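Local coordinates for luciferase-like enzymeAMP-CoA-ligase (PDB 4W8O), which is a luciferase-like enzyme of the adenylate-forming ANL superfamily that probably activates carboxylic acids with ATP and passes them to coenzyme A, at residues I272-L277 with T299-D304; V51-T56 with G164-F169; K133-A138 with C142-F147. All blocks are in the same frame, centred on the assembly; numbering follows the deposited sequence.

Interaction 1: I272-L277 with T299-D304; sequences IYTYQL and TPMSTD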
ATOM      1  N   ILE A 272     -17.084   1.009  -4.820  1.00 32.91           N
ATOM      2  CA  ILE A 272     -17.887   1.743  -5.795  1.00 33.51           C
ATOM      3  C   ILE A 272     -17.576   1.373  -7.253  1.00 33.10           C
ATOM      4  O   ILE A 272     -18.482   1.347  -8.081  1.00 33.88           O
ATOM      5  CB  ILE A 272     -17.791   3.266  -5.582  1.00 34.75           C
ATOM      6  CG1 ILE A 272     -18.902   3.965  -6.377  1.00 35.67           C
ATOM      7  CG2 ILE A 272     -16.400   3.784  -5.944  1.00 34.30           C
ATOM      8  CD1 ILE A 272     -19.120   5.404  -5.979  1.00 37.87           C
ATOM      9  N   TYR A 273     -16.320   1.046  -7.553  1.00 32.31           N
ATOM     10  CA  TYR A 273     -15.944   0.597  -8.896  1.00 32.35           C
ATOM     11  C   TYR A 273     -16.419  -0.828  -9.230  1.00 31.48           C
ATOM     12  O   TYR A 273     -16.466  -1.191 -10.408  1.00 30.90           O
ATOM     13  CB  TYR A 273     -14.428   0.692  -9.106  1.00 32.09           C
ATOM     14  CG  TYR A 273     -13.894   2.108  -9.047  1.00 32.79           C
ATOM     15  CD1 TYR A 273     -14.048   2.979 -10.118  1.00 33.89           C
ATOM     16  CD2 TYR A 273     -13.227   2.573  -7.911  1.00 33.43           C
ATOM     17  CE1 TYR A 273     -13.559   4.273 -10.066  1.00 34.79           C
ATOM     18  CE2 TYR A 273     -12.737   3.864  -7.847  1.00 33.92           C
ATOM     19  CZ  TYR A 273     -12.908   4.706  -8.926  1.00 35.19           C
ATOM     20  OH  TYR A 273     -12.422   5.980  -8.855  1.00 36.62           O
ATOM     21  N   THR A 274     -16.779  -1.629  -8.228  1.00 30.56           N
ATOM     22  CA  THR A 274     -17.259  -2.996  -8.499  1.00 30.78           C
ATOM     23  C   THR A 274     -18.581  -3.017  -9.252  1.00 31.90           C
ATOM     24  O   THR A 274     -18.901  -4.005  -9.897  1.00 31.41           O
ATOM     25  CB  THR A 274     -17.449  -3.848  -7.229  1.00 30.38           C
ATOM     26  OG1 THR A 274     -18.451  -3.262  -6.393  1.00 30.73           O
ATOM     27  CG2 THR A 274     -16.148  -3.991  -6.474  1.00 29.50           C
ATOM     28  N   TYR A 275     -19.338  -1.926  -9.156  1.00 33.51           N
ATOM     29  CA  TYR A 275     -20.586  -1.781  -9.898  1.00 35.32           C
ATOM     30  C   TYR A 275     -20.357  -1.769 -11.406  1.00 36.05           C
ATOM     31  O   TYR A 275     -21.256  -2.137 -12.161  1.00 38.19           O
ATOM     32  CB  TYR A 275     -21.360  -0.536  -9.437  1.00 36.20           C
ATOM     33  CG  TYR A 275     -22.000  -0.726  -8.077  1.00 36.06           C
ATOM     34  CD1 TYR A 275     -21.310  -0.425  -6.909  1.00 35.58           C
ATOM     35  CD2 TYR A 275     -23.290  -1.235  -7.961  1.00 37.10           C
ATOM     36  CE1 TYR A 275     -21.888  -0.620  -5.666  1.00 35.86           C
ATOM     37  CE2 TYR A 275     -23.872  -1.435  -6.722  1.00 37.31           C
ATOM     38  CZ  TYR A 275     -23.169  -1.125  -5.581  1.00 37.10           C
ATOM     39  OH  TYR A 275     -23.759  -1.322  -4.353  1.00 39.26           O
ATOM     40  N   GLN A 276     -19.163  -1.373 -11.843  1.00 35.36           N
ATOM     41  CA  GLN A 276     -18.792  -1.490 -13.252  1.00 35.96           C
ATOM     42  C   GLN A 276     -18.591  -2.947 -13.685  1.00 35.80           C
ATOM     43  O   GLN A 276     -18.813  -3.281 -14.850  1.00 35.63           O
ATOM     44  CB  GLN A 276     -17.539  -0.677 -13.558  1.00 36.66           C
ATOM     45  CG  GLN A 276     -17.748   0.821 -13.433  1.00 37.61           C
ATOM     46  CD  GLN A 276     -16.607   1.628 -14.031  1.00 38.94           C
ATOM     47  OE1 GLN A 276     -16.073   1.285 -15.085  1.00 38.74           O
ATOM     48  NE2 GLN A 276     -16.235   2.714 -13.363  1.00 39.75           N
ATOM     49  N   LEU A 277     -18.182  -3.809 -12.753  1.00 34.63           N
ATOM     50  CA  LEU A 277     -18.008  -5.236 -13.045  1.00 34.82           C
ATOM     51  C   LEU A 277     -19.352  -5.942 -13.193  1.00 35.09           C
ATOM     52  O   LEU A 277     -19.565  -6.675 -14.144  1.00 34.58           O
ATOM     53  CB  LEU A 277     -17.202  -5.936 -11.947  1.00 34.27           C
ATOM     54  CG  LEU A 277     -15.806  -5.383 -11.677  1.00 33.74           C
ATOM     55  CD1 LEU A 277     -15.213  -6.022 -10.436  1.00 33.04           C
ATOM     56  CD2 LEU A 277     -14.915  -5.599 -12.889  1.00 33.91           C
ATOM     57  N   THR A 299     -14.952   1.955   1.852  1.00 46.83           N
ATOM     58  CA  THR A 299     -16.300   2.488   1.999  1.00 48.58           C
ATOM     59  C   THR A 299     -17.191   1.254   2.141  1.00 48.85           C
ATOM     60  O   THR A 299     -16.732   0.148   1.872  1.00 48.60           O
ATOM     61  CB  THR A 299     -16.703   3.358   0.784  1.00 49.78           C
ATOM     62  OG1 THR A 299     -16.555   2.601  -0.424  1.00 49.82           O
ATOM     63  CG2 THR A 299     -15.835   4.607   0.704  1.00 49.76           C
ATOM     64  N   PRO A 300     -18.450   1.423   2.577  1.00 48.98           N
ATOM     65  CA  PRO A 300     -19.290   0.243   2.820  1.00 49.38           C
ATOM     66  C   PRO A 300     -19.801  -0.433   1.544  1.00 49.20           C
ATOM     67  O   PRO A 300     -20.013   0.238   0.533  1.00 51.47           O
ATOM     68  CB  PRO A 300     -20.462   0.811   3.624  1.00 50.77           C
ATOM     69  CG  PRO A 300     -20.547   2.237   3.203  1.00 50.98           C
ATOM     70  CD  PRO A 300     -19.136   2.676   2.944  1.00 50.42           C
ATOM     71  N   MET A 301     -19.983  -1.753   1.599  1.00 47.67           N
ATOM     72  CA  MET A 301     -20.560  -2.505   0.488  1.00 45.88           C
ATOM     73  C   MET A 301     -21.904  -3.119   0.865  1.00 44.24           C
ATOM     74  O   MET A 301     -22.015  -3.804   1.875  1.00 42.95           O
ATOM     75  CB  MET A 301     -19.630  -3.625   0.035  1.00 45.70           C
ATOM     76  CG  MET A 301     -20.224  -4.437  -1.109  1.00 46.11           C
ATOM     77  SD  MET A 301     -19.086  -5.602  -1.853  1.00 45.31           S
ATOM     78  CE  MET A 301     -18.035  -4.480  -2.775  1.00 44.39           C
ATOM     79  N   SER A 302     -22.905  -2.895   0.020  1.00 42.29           N
ATOM     80  CA  SER A 302     -24.239  -3.452   0.226  1.00 42.40           C
ATOM     81  C   SER A 302     -24.230  -4.963   0.036  1.00 42.01           C
ATOM     82  O   SER A 302     -23.468  -5.494  -0.772  1.00 40.76           O
ATOM     83  CB  SER A 302     -25.239  -2.837  -0.755  1.00 42.63           C
ATOM     84  OG  SER A 302     -25.200  -3.508  -2.006  1.00 41.64           O
ATOM     85  N   THR A 303     -25.110  -5.637   0.763  1.00 42.82           N
ATOM     86  CA  THR A 303     -25.242  -7.089   0.695  1.00 44.32           C
ATOM     87  C   THR A 303     -25.644  -7.598  -0.692  1.00 43.35           C
ATOM     88  O   THR A 303     -25.178  -8.652  -1.129  1.00 42.47           O
ATOM     89  CB  THR A 303     -26.295  -7.584   1.695  1.00 46.25           C
ATOM     90  OG1 THR A 303     -25.991  -7.068   2.998  1.00 48.01           O
ATOM     91  CG2 THR A 303     -26.300  -9.089   1.749  1.00 47.77           C
ATOM     92  N   ASP A 304     -26.517  -6.865  -1.375  1.00 42.77           N
ATOM     93  CA  ASP A 304     -26.898  -7.243  -2.741  1.00 42.78           C
ATOM     94  C   ASP A 304     -25.720  -7.162  -3.698  1.00 40.73           C
ATOM     95  O   ASP A 304     -25.550  -8.037  -4.541  1.00 40.87           O
ATOM     96  CB  ASP A 304     -28.077  -6.409  -3.263  1.00 43.69           C
ATOM     97  CG  ASP A 304     -29.414  -7.037  -2.929  1.00 46.37           C
ATOM     98  OD1 ASP A 304     -29.475  -7.802  -1.942  1.00 48.43           O
ATOM     99  OD2 ASP A 304     -30.404  -6.778  -3.645  1.00 47.28           O
TER
HETATM  100  O   HOH W   1     -15.892   2.951  -2.911  1.00 43.81           O
HETATM  101  O   HOH W   2     -21.789  -1.270  -2.459  1.00 40.88           O
HETATM  102  O   HOH W   3     -26.236  -2.360  -4.269  1.00 43.08           O

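Interaction 2: V51-T56 with G164-F169; sequences VKTRST and GDEKAF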
ATOM      1  N   VAL A  51      14.153  -6.321 -13.197  1.00 35.24           N
ATOM      2  CA  VAL A  51      13.920  -5.268 -12.216  1.00 34.36           C
ATOM      3  C   VAL A  51      15.139  -5.056 -11.317  1.00 34.64           C
ATOM      4  O   VAL A  51      15.489  -3.907 -10.997  1.00 33.76           O
ATOM      5  CB  VAL A  51      12.676  -5.564 -11.366  1.00 33.86           C
ATOM      6  CG1 VAL A  51      12.638  -4.692 -10.112  1.00 33.05           C
ATOM      7  CG2 VAL A  51      11.422  -5.348 -12.200  1.00 33.88           C
ATOM      8  N   LYS A  52      15.782  -6.155 -10.925  1.00 35.06           N
ATOM      9  CA  LYS A  52      17.001  -6.082 -10.114  1.00 36.16           C
ATOM     10  C   LYS A  52      18.117  -5.339 -10.843  1.00 36.50           C
ATOM     11  O   LYS A  52      18.819  -4.519 -10.245  1.00 36.22           O
ATOM     12  CB  LYS A  52      17.486  -7.481  -9.727  1.00 37.35           C
ATOM     13  CG  LYS A  52      18.604  -7.491  -8.691  1.00 37.73           C
ATOM     14  CD  LYS A  52      18.846  -8.898  -8.165  1.00 39.27           C
ATOM     15  CE  LYS A  52      20.165  -8.988  -7.419  1.00 40.64           C
ATOM     16  NZ  LYS A  52      21.349  -8.906  -8.317  1.00 41.82           N
ATOM     17  N   THR A  53      18.265  -5.625 -12.135  1.00 36.99           N
ATOM     18  CA  THR A  53      19.314  -5.010 -12.944  1.00 37.61           C
ATOM     19  C   THR A  53      19.104  -3.500 -13.072  1.00 35.95           C
ATOM     20  O   THR A  53      20.036  -2.719 -12.857  1.00 35.96           O
ATOM     21  CB  THR A  53      19.374  -5.650 -14.344  1.00 38.78           C
ATOM     22  OG1 THR A  53      19.670  -7.040 -14.205  1.00 39.92           O
ATOM     23  CG2 THR A  53      20.442  -5.000 -15.214  1.00 39.44           C
ATOM     24  N   ARG A  54      17.886  -3.095 -13.412  1.00 34.62           N
ATOM     25  CA  ARG A  54      17.608  -1.683 -13.648  1.00 34.01           C
ATOM     26  C   ARG A  54      17.664  -0.882 -12.348  1.00 33.25           C
ATOM     27  O   ARG A  54      18.250   0.196 -12.318  1.00 32.99           O
ATOM     28  CB  ARG A  54      16.268  -1.498 -14.356  1.00 33.73           C
ATOM     29  CG  ARG A  54      16.223  -2.129 -15.746  1.00 35.08           C
ATOM     30  CD  ARG A  54      15.196  -1.451 -16.646  1.00 34.89           C
ATOM     31  NE  ARG A  54      13.830  -1.595 -16.135  1.00 34.32           N
ATOM     32  CZ  ARG A  54      12.854  -0.691 -16.264  1.00 33.63           C
ATOM     33  NH1 ARG A  54      13.063   0.471 -16.873  1.00 33.91           N
ATOM     34  NH2 ARG A  54      11.649  -0.945 -15.757  1.00 33.03           N
ATOM     35  N   SER A  55      17.092  -1.426 -11.275  1.00 32.35           N
ATOM     36  CA  SER A  55      17.105  -0.753  -9.982  1.00 31.85           C
ATOM     37  C   SER A  55      18.526  -0.640  -9.412  1.00 32.04           C
ATOM     38  O   SER A  55      18.855   0.360  -8.786  1.00 31.30           O
ATOM     39  CB  SER A  55      16.182  -1.465  -8.982  1.00 31.42           C
ATOM     40  OG  SER A  55      16.582  -2.807  -8.768  1.00 32.85           O
ATOM     41  N   THR A  56      19.352  -1.665  -9.618  1.00 32.80           N
ATOM     42  CA  THR A  56      20.750  -1.624  -9.167  1.00 33.41           C
ATOM     43  C   THR A  56      21.485  -0.473  -9.865  1.00 33.92           C
ATOM     44  O   THR A  56      22.203   0.294  -9.223  1.00 33.44           O
ATOM     45  CB  THR A  56      21.459  -2.969  -9.406  1.00 34.41           C
ATOM     46  OG1 THR A  56      20.823  -3.993  -8.624  1.00 33.88           O
ATOM     47  CG2 THR A  56      22.940  -2.893  -9.029  1.00 35.14           C
ATOM     48  N   GLY A 164      29.715   1.488 -12.830  1.00 62.39           N
ATOM     49  CA  GLY A 164      30.097   1.020 -11.513  1.00 63.88           C
ATOM     50  C   GLY A 164      30.056  -0.489 -11.464  1.00 63.04           C
ATOM     51  O   GLY A 164      29.717  -1.152 -12.448  1.00 62.40           O
ATOM     52  N   ASP A 165      30.412  -1.028 -10.308  1.00 64.00           N
ATOM     53  CA  ASP A 165      30.458  -2.460 -10.111  1.00 63.28           C
ATOM     54  C   ASP A 165      29.048  -2.943  -9.774  1.00 58.59           C
ATOM     55  O   ASP A 165      28.670  -3.048  -8.606  1.00 57.96           O
ATOM     56  CB  ASP A 165      31.457  -2.793  -8.999  1.00 67.33           C
ATOM     57  CG  ASP A 165      31.853  -4.251  -8.983  1.00 68.73           C
ATOM     58  OD1 ASP A 165      31.076  -5.097  -9.486  1.00 66.44           O
ATOM     59  OD2 ASP A 165      32.946  -4.548  -8.456  1.00 73.03           O
ATOM     60  N   GLU A 166      28.273  -3.220 -10.817  1.00 55.04           N
ATOM     61  CA  GLU A 166      26.903  -3.695 -10.658  1.00 52.28           C
ATOM     62  C   GLU A 166      26.888  -5.036  -9.953  1.00 52.50           C
ATOM     63  O   GLU A 166      26.020  -5.307  -9.123  1.00 51.99           O
ATOM     64  CB  GLU A 166      26.210  -3.811 -12.017  1.00 50.95           C
ATOM     65  CG  GLU A 166      25.950  -2.467 -12.678  1.00 50.24           C
ATOM     66  CD  GLU A 166      25.481  -2.590 -14.115  1.00 50.05           C
ATOM     67  OE1 GLU A 166      24.562  -3.388 -14.397  1.00 49.02           O
ATOM     68  OE2 GLU A 166      26.027  -1.867 -14.971  1.00 51.90           O
ATOM     69  N   LYS A 167      27.878  -5.857 -10.271  1.00 48.64           N
ATOM     70  CA  LYS A 167      27.973  -7.202  -9.734  1.00 49.33           C
ATOM     71  C   LYS A 167      28.176  -7.191  -8.225  1.00 47.86           C
ATOM     72  O   LYS A 167      27.596  -8.009  -7.512  1.00 48.17           O
ATOM     73  CB  LYS A 167      29.129  -7.941 -10.409  1.00 51.68           C
ATOM     74  CG  LYS A 167      29.017  -9.447 -10.330  1.00 53.48           C
ATOM     75  CD  LYS A 167      30.140 -10.108 -11.109  1.00 55.87           C
ATOM     76  CE  LYS A 167      29.855 -11.580 -11.321  1.00 57.90           C
ATOM     77  NZ  LYS A 167      30.861 -12.195 -12.225  1.00 60.73           N
ATOM     78  N   ALA A 168      28.987  -6.253  -7.744  1.00 46.38           N
ATOM     79  CA  ALA A 168      29.331  -6.179  -6.328  1.00 45.43           C
ATOM     80  C   ALA A 168      28.305  -5.418  -5.494  1.00 42.93           C
ATOM     81  O   ALA A 168      28.302  -5.538  -4.269  1.00 42.62           O
ATOM     82  CB  ALA A 168      30.704  -5.547  -6.160  1.00 46.30           C
ATOM     83  N   PHE A 169      27.444  -4.628  -6.132  1.00 41.15           N
ATOM     84  CA  PHE A 169      26.527  -3.779  -5.375  1.00 38.74           C
ATOM     85  C   PHE A 169      25.668  -4.588  -4.415  1.00 38.53           C
ATOM     86  O   PHE A 169      25.119  -5.632  -4.773  1.00 38.63           O
ATOM     87  CB  PHE A 169      25.627  -2.956  -6.288  1.00 37.55           C
ATOM     88  CG  PHE A 169      24.615  -2.131  -5.542  1.00 35.56           C
ATOM     89  CD1 PHE A 169      24.977  -0.920  -4.969  1.00 34.85           C
ATOM     90  CD2 PHE A 169      23.306  -2.574  -5.395  1.00 34.73           C
ATOM     91  CE1 PHE A 169      24.056  -0.163  -4.275  1.00 33.56           C
ATOM     92  CE2 PHE A 169      22.375  -1.817  -4.701  1.00 33.12           C
ATOM     93  CZ  PHE A 169      22.751  -0.613  -4.140  1.00 32.63           C
TER
HETATM   94  O   HOH W   4      22.710  -3.861 -12.408  1.00 41.88           O

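Interaction 3: K133-A138 with C142-F147; sequences KSLKGA and CEIIVF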
ATOM      1  N   LYS A 133       5.445  24.051 -10.388  1.00 37.25           N
ATOM      2  CA  LYS A 133       4.673  25.124  -9.756  1.00 39.18           C
ATOM      3  C   LYS A 133       4.661  24.992  -8.239  1.00 38.03           C
ATOM      4  O   LYS A 133       4.785  25.987  -7.519  1.00 39.50           O
ATOM      5  CB  LYS A 133       3.236  25.134 -10.274  1.00 40.58           C
ATOM      6  CG  LYS A 133       3.105  25.646 -11.692  1.00 43.25           C
ATOM      7  CD  LYS A 133       1.683  25.499 -12.204  1.00 44.96           C
ATOM      8  CE  LYS A 133       1.568  25.936 -13.656  1.00 47.49           C
ATOM      9  NZ  LYS A 133       0.235  25.582 -14.217  1.00 48.74           N
ATOM     10  N   SER A 134       4.516  23.763  -7.760  1.00 35.92           N
ATOM     11  CA  SER A 134       4.443  23.514  -6.327  1.00 35.80           C
ATOM     12  C   SER A 134       5.763  23.859  -5.647  1.00 36.34           C
ATOM     13  O   SER A 134       5.772  24.486  -4.587  1.00 37.19           O
ATOM     14  CB  SER A 134       4.056  22.060  -6.051  1.00 34.34           C
ATOM     15  OG  SER A 134       2.786  21.745  -6.620  1.00 34.79           O
ATOM     16  N   LEU A 135       6.874  23.469  -6.265  1.00 36.36           N
ATOM     17  CA  LEU A 135       8.196  23.777  -5.723  1.00 37.28           C
ATOM     18  C   LEU A 135       8.434  25.279  -5.705  1.00 39.66           C
ATOM     19  O   LEU A 135       8.969  25.814  -4.736  1.00 41.21           O
ATOM     20  CB  LEU A 135       9.296  23.084  -6.536  1.00 36.45           C
ATOM     21  CG  LEU A 135       9.409  21.572  -6.350  1.00 35.35           C
ATOM     22  CD1 LEU A 135      10.303  20.971  -7.421  1.00 35.23           C
ATOM     23  CD2 LEU A 135       9.937  21.228  -4.966  1.00 35.01           C
ATOM     24  N   LYS A 136       8.036  25.956  -6.778  1.00 41.86           N
ATOM     25  CA  LYS A 136       8.145  27.412  -6.844  1.00 44.83           C
ATOM     26  C   LYS A 136       7.349  28.051  -5.701  1.00 45.42           C
ATOM     27  O   LYS A 136       7.875  28.873  -4.959  1.00 46.20           O
ATOM     28  CB  LYS A 136       7.661  27.916  -8.202  1.00 46.84           C
ATOM     29  CG  LYS A 136       7.835  29.406  -8.412  1.00 50.14           C
ATOM     30  CD  LYS A 136       7.449  29.812  -9.822  1.00 52.08           C
ATOM     31  CE  LYS A 136       7.501  31.319  -9.984  1.00 55.35           C
ATOM     32  NZ  LYS A 136       7.273  31.730 -11.395  1.00 57.61           N
ATOM     33  N   GLY A 137       6.100  27.637  -5.533  1.00 44.75           N
ATOM     34  CA  GLY A 137       5.276  28.131  -4.429  1.00 45.63           C
ATOM     35  C   GLY A 137       5.867  27.847  -3.054  1.00 45.59           C
ATOM     36  O   GLY A 137       5.977  28.742  -2.227  1.00 47.26           O
ATOM     37  N   ALA A 138       6.272  26.605  -2.811  1.00 44.77           N
ATOM     38  CA  ALA A 138       6.879  26.235  -1.529  1.00 45.42           C
ATOM     39  C   ALA A 138       8.257  26.869  -1.303  1.00 47.14           C
ATOM     40  O   ALA A 138       8.785  26.803  -0.195  1.00 47.83           O
ATOM     41  CB  ALA A 138       6.980  24.721  -1.409  1.00 43.74           C
ATOM     42  N   CYS A 142      15.009  21.467  -5.255  1.00 45.85           N
ATOM     43  CA  CYS A 142      14.908  20.025  -5.345  1.00 44.98           C
ATOM     44  C   CYS A 142      15.242  19.627  -6.764  1.00 43.84           C
ATOM     45  O   CYS A 142      14.796  20.274  -7.704  1.00 46.67           O
ATOM     46  CB  CYS A 142      13.486  19.569  -5.012  1.00 44.58           C
ATOM     47  SG  CYS A 142      13.225  17.777  -5.045  1.00 44.34           S
ATOM     48  N   GLU A 143      16.026  18.572  -6.927  1.00 40.70           N
ATOM     49  CA  GLU A 143      16.292  18.043  -8.252  1.00 39.76           C
ATOM     50  C   GLU A 143      15.037  17.319  -8.749  1.00 37.07           C
ATOM     51  O   GLU A 143      14.409  16.560  -8.002  1.00 35.40           O
ATOM     52  CB  GLU A 143      17.486  17.088  -8.208  1.00 40.61           C
ATOM     53  CG  GLU A 143      17.945  16.576  -9.563  1.00 41.80           C
ATOM     54  CD  GLU A 143      18.877  15.378  -9.452  1.00 41.90           C
ATOM     55  OE1 GLU A 143      19.405  15.122  -8.356  1.00 41.84           O
ATOM     56  OE2 GLU A 143      19.083  14.689 -10.471  1.00 44.16           O
ATOM     57  N   ILE A 144      14.665  17.578  -9.997  1.00 35.46           N
ATOM     58  CA  ILE A 144      13.574  16.865 -10.644  1.00 33.78           C
ATOM     59  C   ILE A 144      14.160  15.904 -11.672  1.00 33.19           C
ATOM     60  O   ILE A 144      15.072  16.263 -12.407  1.00 32.58           O
ATOM     61  CB  ILE A 144      12.599  17.837 -11.338  1.00 35.15           C
ATOM     62  CG1 ILE A 144      11.855  18.684 -10.285  1.00 35.00           C
ATOM     63  CG2 ILE A 144      11.611  17.063 -12.205  1.00 34.70           C
ATOM     64  CD1 ILE A 144      11.100  19.860 -10.868  1.00 36.26           C
ATOM     65  N   ILE A 145      13.643  14.678 -11.705  1.00 32.14           N
ATOM     66  CA  ILE A 145      14.031  13.703 -12.724  1.00 32.52           C
ATOM     67  C   ILE A 145      12.750  13.202 -13.386  1.00 31.91           C
ATOM     68  O   ILE A 145      11.844  12.733 -12.704  1.00 30.71           O
ATOM     69  CB  ILE A 145      14.864  12.551 -12.122  1.00 32.16           C
ATOM     70  CG1 ILE A 145      16.157  13.108 -11.510  1.00 32.57           C
ATOM     71  CG2 ILE A 145      15.200  11.515 -13.183  1.00 33.14           C
ATOM     72  CD1 ILE A 145      17.052  12.073 -10.864  1.00 32.63           C
ATOM     73  N   VAL A 146      12.679  13.323 -14.713  1.00 32.39           N
ATOM     74  CA  VAL A 146      11.446  13.064 -15.452  1.00 32.60           C
ATOM     75  C   VAL A 146      11.426  11.637 -15.994  1.00 33.33           C
ATOM     76  O   VAL A 146      12.439  11.146 -16.495  1.00 34.04           O
ATOM     77  CB  VAL A 146      11.292  14.064 -16.629  1.00 33.96           C
ATOM     78  CG1 VAL A 146      10.066  13.744 -17.478  1.00 34.68           C
ATOM     79  CG2 VAL A 146      11.219  15.488 -16.102  1.00 33.25           C
ATOM     80  N   PHE A 147      10.277  10.974 -15.870  1.00 32.99           N
ATOM     81  CA  PHE A 147      10.027   9.723 -16.581  1.00 33.91           C
ATOM     82  C   PHE A 147       9.697  10.054 -18.027  1.00 35.91           C
ATOM     83  O   PHE A 147       8.539  10.121 -18.415  1.00 37.26           O
ATOM     84  CB  PHE A 147       8.864   8.933 -15.962  1.00 33.21           C
ATOM     85  CG  PHE A 147       9.156   8.379 -14.599  1.00 31.37           C
ATOM     86  CD1 PHE A 147      10.076   7.356 -14.435  1.00 30.97           C
ATOM     87  CD2 PHE A 147       8.501   8.877 -13.474  1.00 30.64           C
ATOM     88  CE1 PHE A 147      10.351   6.839 -13.178  1.00 30.51           C
ATOM     89  CE2 PHE A 147       8.767   8.361 -12.213  1.00 29.88           C
ATOM     90  CZ  PHE A 147       9.703   7.338 -12.065  1.00 29.44           C
TER

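Interaction 1: I272-L277 with T299-D304
Thr274 and Met301 meet tip to tip, and theirs is the closely packed end of this contact. The side chain of Met301 runs out straight from the backbone and bends only at its last torsion (chi3 -74°), which brings the CE methyl group up to the threonine. CE comes to rest 3.8 Å from Thr274 OG1 and 4.2 Å from Thr274 CG2, so it sits across both branches. The hydroxyl is not left to face a methyl group alone: its main partner is the carbonyl of Pro271, and the side-chain amide of Gln305 hydrogen-bonds to it as well. The buried hydroxyl is thus gripped by two bonds, and the methyl group only packs against it.

The other side of the contact is looser and wet. The ring of Tyr275 reaches across to Ser302, but Tyr275 OH stops 3.5 Å from Ser302 OG, and water makes the connection instead. One water hydrogen-bonds to Tyr275 OH at 2.7 Å and accepts from Ser302 N at a longer 3.2 Å. A second, in the plane of the tyrosine ring at its edge, is 2.7 Å from both Tyr275 OH and Ser302 OG. Farther along, a third water takes the N-H of Ile272 and bonds to Thr299 OG1 at 2.6 Å. Ser302 OG has another task: as N-cap of helix 303-312 it accepts from the backbone N of Gln305.

Both segments follow strands 266-268 and 293-297, which lie side by side and parallel in one mixed sheet. Helix 303-312 closes the dry end, since Thr274 and Met301 both rest on Leu309, while Leu277, one turn on from Thr274, lies against Leu312 of the same helix.

Interaction 2: V51-T56 with G164-F169
Thr56, on helix 48-64, carries most of the contact with the loop 164-169, and its side chain divides the work between two branches. The bond from CA to CB heads toward the loop, and at CB the chain forks. With OG1 beside the backbone N (chi1 -63°), the hydroxyl turns back on its own helix and donates to Lys52 O at 2.6 Å. That oxygen also receives the backbone N-H of Thr56, and the two donors reach it from opposite faces of the carbonyl plane. The methyl CG2 faces the loop and packs 3.7 Å from Phe169 CD2, meeting the ring obliquely. The same CG2 lies 3.9 Å from Glu166 O. With an alanine here, a gap would probably open beside Phe169 and Glu166 O, and Lys52 O would be left without its hydroxyl donor.

Glu166 makes the polar margin. Its OE1 forms a salt bridge with Arg57, one residue beyond Thr56, and at 2.8 Å accepts from a water that also donates to Thr53 O. Helix and loop are therefore joined by charge and water at one side and by methyl and ring at the other. Phe169 carries the apolar surface onward to Ala59 and Leu60.

Within the loop, Asp165 OD1 accepts from Ala168 N at 3.0 Å, the N-H arriving from above the carboxylate plane. This is an Asx motif, a common way of starting a turn of helical backbone, here set against the side of a long helix.

Interaction 3: K133-A138 with C142-F147
Where Leu135 meets Cys142 and Ile144 no flat group takes part, and every touching atom is an aliphatic carbon; the ring of this region, Phe147, lies at the far end of the strand and meets the ring of Phe156 with the planes about 50° apart. The segments belong to a beta-alpha-beta crossover, in which strand 120-124 leads into helix 128-138 and the chain returns as strand 143-147, parallel to the first. Leu135 projects from the last turns of the helix toward the sheet and spreads its two methyl groups over two residues of the strand segment. Ile144, two residues after Cys142, turns its side chain to the same helix-covered face, where it also touches Leu128 and Ile131. Ile144 and Leu135 run alongside one another, pointing opposite ways, and the contact takes in CG1 of Ile144 as well as its end. Leu113 of helix 106-116 and Leu140 of the connecting loop also touch Leu135.

In Leu135, chi1 -73° sets CG beside the backbone N, and chi2 167° then turns the fork between its two partners. Leu135 CD1 comes 3.7 Å from Ile144 CD1. Leu135 CD2 settles 3.9 Å from Cys142 CB.

How the interactions relate
The three contacts belong to one AMP-binding family region but never touch. Interactions 2 and 3 are the nearer pair, with nearest atoms about 8 Å apart and centres 27 Å apart, and interaction 3 is nested within the stretch of chain that interaction 2 closes. Interaction 1 comes later in sequence, its centre 44 Å from that of interaction 2, on the opposite side of the chain's centre, and 38 Å from that of interaction 3. It lies just beyond strands 266-268 and 293-297 of one mixed sheet; interaction 3 includes strand 143-147 of another. None of the contacts lines the polyethylene glycol pocket, but Phe268 and Thr296, on those two strands, do.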